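Local coordinates for protein phiAB6 tailspike (Unidentified phage, PDB 5JS4) that probably recognises and fragments the exopolysaccharide of Acinetobacter baumannii as the trimeric, beta-helical tailspike of a bacteriophage, at residues N389-Y394 with N417-L422. Residues are numbered along the deposited sequence; the frame is centred on the assembly and turned at random.
Sequences NAWLYY and NIYFQL
The ring of Tyr-393 rests one face on Gln-421, whose CB sits over its centre, 3.6 Å from the centroid and almost on the ring normal. With its CG anti to the backbone N (chi1 -172°), Gln-421 runs on extended past this ring, bringing CD within 3.4 Å of Tyr-393 CE2. Amide and ring planes differ by 36°. The same tyrosine turns its edge to the face of Tyr-419, centroids 5.6 Å apart, its OH lying over that face toward the rim. In this edge-to-face pair the planes are inclined at 58°. Both hydroxyls are bonded beyond the pair, Tyr-393 OH to Tyr-360 of the second subunit and Tyr-419 OH to Glu-445. Trp-391 CD1 meets Tyr-419 CB. Next along, Tyr-394 takes Leu-422 CB at its ring edge, 3.5 Å from CD1, while Tyr-393 CB covers one face; the side chain of Tyr-394 also lines a pocket where malonic acid, probably from the crystallisation liquor, is bound.

Beneath these groups 390-393 and 418-421 are parallel neighbours in register on successive coils of a right-handed beta-helix, the pectate lyase-like fold, and the chain turns a corner at Asn-389 and again at Asn-417. Backbone bonds alternate along the ladder, from Ala-390 N to Asn-417 O through to Tyr-394 N to Gln-421 O, with Leu-392 N to Tyr-419 O at 2.8 Å.

Ala-390, Leu-392, Ile-418 and Phe-420 point to the other face of the sheet, into the apolar core of the coil. Leu-392 CD1 rests across both Ile-418 CG2 and Phe-420 CE1, 3.6 Å from the latter. At the corners, Asn-389 and Asn-417 lie side by side, amides turned steeply against each other, joined by a weak bond from Asn-389 ND2 to Asn-417 OD1 (2.9 Å), beside Asn-386 and Thr-414 of the second subunit.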
loop_
_atom_site.group_PDB
_atom_site.type_symbol
_atom_site.label_atom_id
_atom_site.label_comp_id
_atom_site.label_asym_id
_atom_site.label_seq_id
_atom_site.Cartn_x
_atom_site.Cartn_y
_atom_site.Cartn_z
ATOM N N ASN A 389 0.655 4.074 16.648
ATOM C CA ASN A 389 -0.402 3.923 17.646
ATOM C C ASN A 389 -0.295 4.993 18.722
ATOM O O ASN A 389 0.034 4.718 19.877
ATOM C CB ASN A 389 -0.409 2.512 18.255
ATOM C CG ASN A 389 -0.954 1.463 17.300
ATOM O OD1 ASN A 389 -1.957 0.793 17.588
ATOM N ND2 ASN A 389 -0.314 1.321 16.154
ATOM N N ALA A 390 -0.574 6.226 18.314
ATOM C CA ALA A 390 -0.416 7.380 19.177
ATOM C C ALA A 390 -1.631 8.280 19.073
ATOM O O ALA A 390 -2.116 8.553 17.974
ATOM C CB ALA A 390 0.834 8.149 18.797
ATOM N N TRP A 391 -2.119 8.723 20.229
ATOM C CA TRP A 391 -3.192 9.706 20.305
ATOM C C TRP A 391 -2.569 10.991 20.822
ATOM O O TRP A 391 -2.174 11.077 21.983
ATOM C CB TRP A 391 -4.335 9.189 21.186
ATOM C CG TRP A 391 -4.882 7.879 20.669
ATOM C CD1 TRP A 391 -4.993 7.508 19.358
ATOM C CD2 TRP A 391 -5.374 6.773 21.438
ATOM N NE1 TRP A 391 -5.517 6.246 19.263
ATOM C CE2 TRP A 391 -5.759 5.769 20.522
ATOM C CE3 TRP A 391 -5.522 6.529 22.809
ATOM C CZ2 TRP A 391 -6.282 4.540 20.933
ATOM C CZ3 TRP A 391 -6.043 5.305 23.216
ATOM C CH2 TRP A 391 -6.418 4.329 22.279
ATOM N N LEU A 392 -2.456 11.971 19.928
ATOM C CA LEU A 392 -1.697 13.190 20.178
ATOM C C LEU A 392 -2.654 14.375 20.159
ATOM O O LEU A 392 -3.002 14.887 19.096
ATOM C CB LEU A 392 -0.594 13.341 19.124
ATOM C CG LEU A 392 0.410 12.182 19.051
ATOM C CD1 LEU A 392 1.456 12.442 17.977
ATOM C CD2 LEU A 392 1.079 11.932 20.394
ATOM N N TYR A 393 -3.077 14.793 21.350
ATOM C CA TYR A 393 -4.165 15.754 21.502
ATOM C C TYR A 393 -3.677 17.088 22.069
ATOM O O TYR A 393 -2.871 17.127 22.999
ATOM C CB TYR A 393 -5.245 15.188 22.431
ATOM C CG TYR A 393 -6.229 14.213 21.803
ATOM C CD1 TYR A 393 -5.796 13.149 21.008
ATOM C CD2 TYR A 393 -7.598 14.326 22.046
ATOM C CE1 TYR A 393 -6.696 12.252 20.457
ATOM C CE2 TYR A 393 -8.503 13.427 21.501
ATOM C CZ TYR A 393 -8.047 12.391 20.706
ATOM O OH TYR A 393 -8.932 11.493 20.155
ATOM N N TYR A 394 -4.187 18.173 21.495
ATOM C CA TYR A 394 -4.064 19.530 22.054
ATOM C C TYR A 394 -2.653 20.130 22.070
ATOM O O TYR A 394 -2.395 21.053 22.847
ATOM C CB TYR A 394 -4.653 19.613 23.478
ATOM C CG TYR A 394 -5.941 18.849 23.722
ATOM C CD1 TYR A 394 -6.937 18.773 22.755
ATOM C CD2 TYR A 394 -6.165 18.221 24.942
ATOM C CE1 TYR A 394 -8.113 18.075 22.991
ATOM C CE2 TYR A 394 -7.336 17.526 25.192
ATOM C CZ TYR A 394 -8.306 17.453 24.215
ATOM O OH TYR A 394 -9.466 16.756 24.465
ATOM N N ASN A 417 -0.888 4.956 12.283
ATOM C CA ASN A 417 -1.936 4.884 13.301
ATOM C C ASN A 417 -1.819 6.025 14.310
ATOM O O ASN A 417 -1.776 5.790 15.518
ATOM C CB ASN A 417 -1.904 3.531 14.050
ATOM C CG ASN A 417 -2.023 2.314 13.137
ATOM O OD1 ASN A 417 -1.700 1.198 13.553
ATOM N ND2 ASN A 417 -2.505 2.503 11.922
ATOM N N ILE A 418 -1.746 7.257 13.808
ATOM C CA ILE A 418 -1.639 8.431 14.669
ATOM C C ILE A 418 -2.882 9.296 14.533
ATOM O O ILE A 418 -3.288 9.648 13.422
ATOM C CB ILE A 418 -0.407 9.303 14.350
ATOM C CG1 ILE A 418 0.860 8.448 14.241
ATOM C CG2 ILE A 418 -0.241 10.370 15.432
ATOM C CD1 ILE A 418 2.062 9.200 13.707
ATOM N N TYR A 419 -3.467 9.631 15.680
ATOM C CA TYR A 419 -4.639 10.490 15.776
ATOM C C TYR A 419 -4.185 11.837 16.336
ATOM O O TYR A 419 -3.894 11.946 17.526
ATOM C CB TYR A 419 -5.659 9.838 16.716
ATOM C CG TYR A 419 -7.110 10.282 16.602
ATOM C CD1 TYR A 419 -7.473 11.538 16.107
ATOM C CD2 TYR A 419 -8.121 9.437 17.035
ATOM C CE1 TYR A 419 -8.810 11.918 16.032
ATOM C CE2 TYR A 419 -9.450 9.806 16.964
ATOM C CZ TYR A 419 -9.791 11.045 16.464
ATOM O OH TYR A 419 -11.123 11.388 16.404
ATOM N N PHE A 420 -4.099 12.842 15.469
ATOM C CA PHE A 420 -3.809 14.215 15.881
ATOM C C PHE A 420 -5.141 14.950 16.045
ATOM O O PHE A 420 -5.889 15.084 15.073
ATOM C CB PHE A 420 -2.982 14.952 14.821
ATOM C CG PHE A 420 -1.643 14.329 14.507
ATOM C CD1 PHE A 420 -0.506 14.705 15.207
ATOM C CD2 PHE A 420 -1.509 13.420 13.463
ATOM C CE1 PHE A 420 0.732 14.164 14.900
ATOM C CE2 PHE A 420 -0.272 12.876 13.148
ATOM C CZ PHE A 420 0.849 13.250 13.867
ATOM N N GLN A 421 -5.439 15.437 17.250
ATOM C CA GLN A 421 -6.712 16.128 17.491
ATOM C C GLN A 421 -6.550 17.445 18.243
ATOM O O GLN A 421 -5.853 17.515 19.259
ATOM C CB GLN A 421 -7.700 15.230 18.244
ATOM C CG GLN A 421 -9.101 15.831 18.341
ATOM C CD GLN A 421 -10.152 14.862 18.863
ATOM O OE1 GLN A 421 -10.184 13.690 18.480
ATOM N NE2 GLN A 421 -11.030 15.353 19.729
ATOM N N LEU A 422 -7.215 18.478 17.726
ATOM C CA LEU A 422 -7.380 19.766 18.413
ATOM C C LEU A 422 -6.063 20.454 18.797
ATOM O O LEU A 422 -5.964 21.103 19.843
ATOM C CB LEU A 422 -8.323 19.610 19.616
ATOM C CG LEU A 422 -9.809 19.561 19.240
ATOM C CD1 LEU A 422 -10.652 19.030 20.389
ATOM C CD2 LEU A 422 -10.306 20.933 18.800
HETATM O O HOH W 1 -2.443 -1.400 15.536
HETATM O O HOH W 2 -4.717 6.054 16.345
#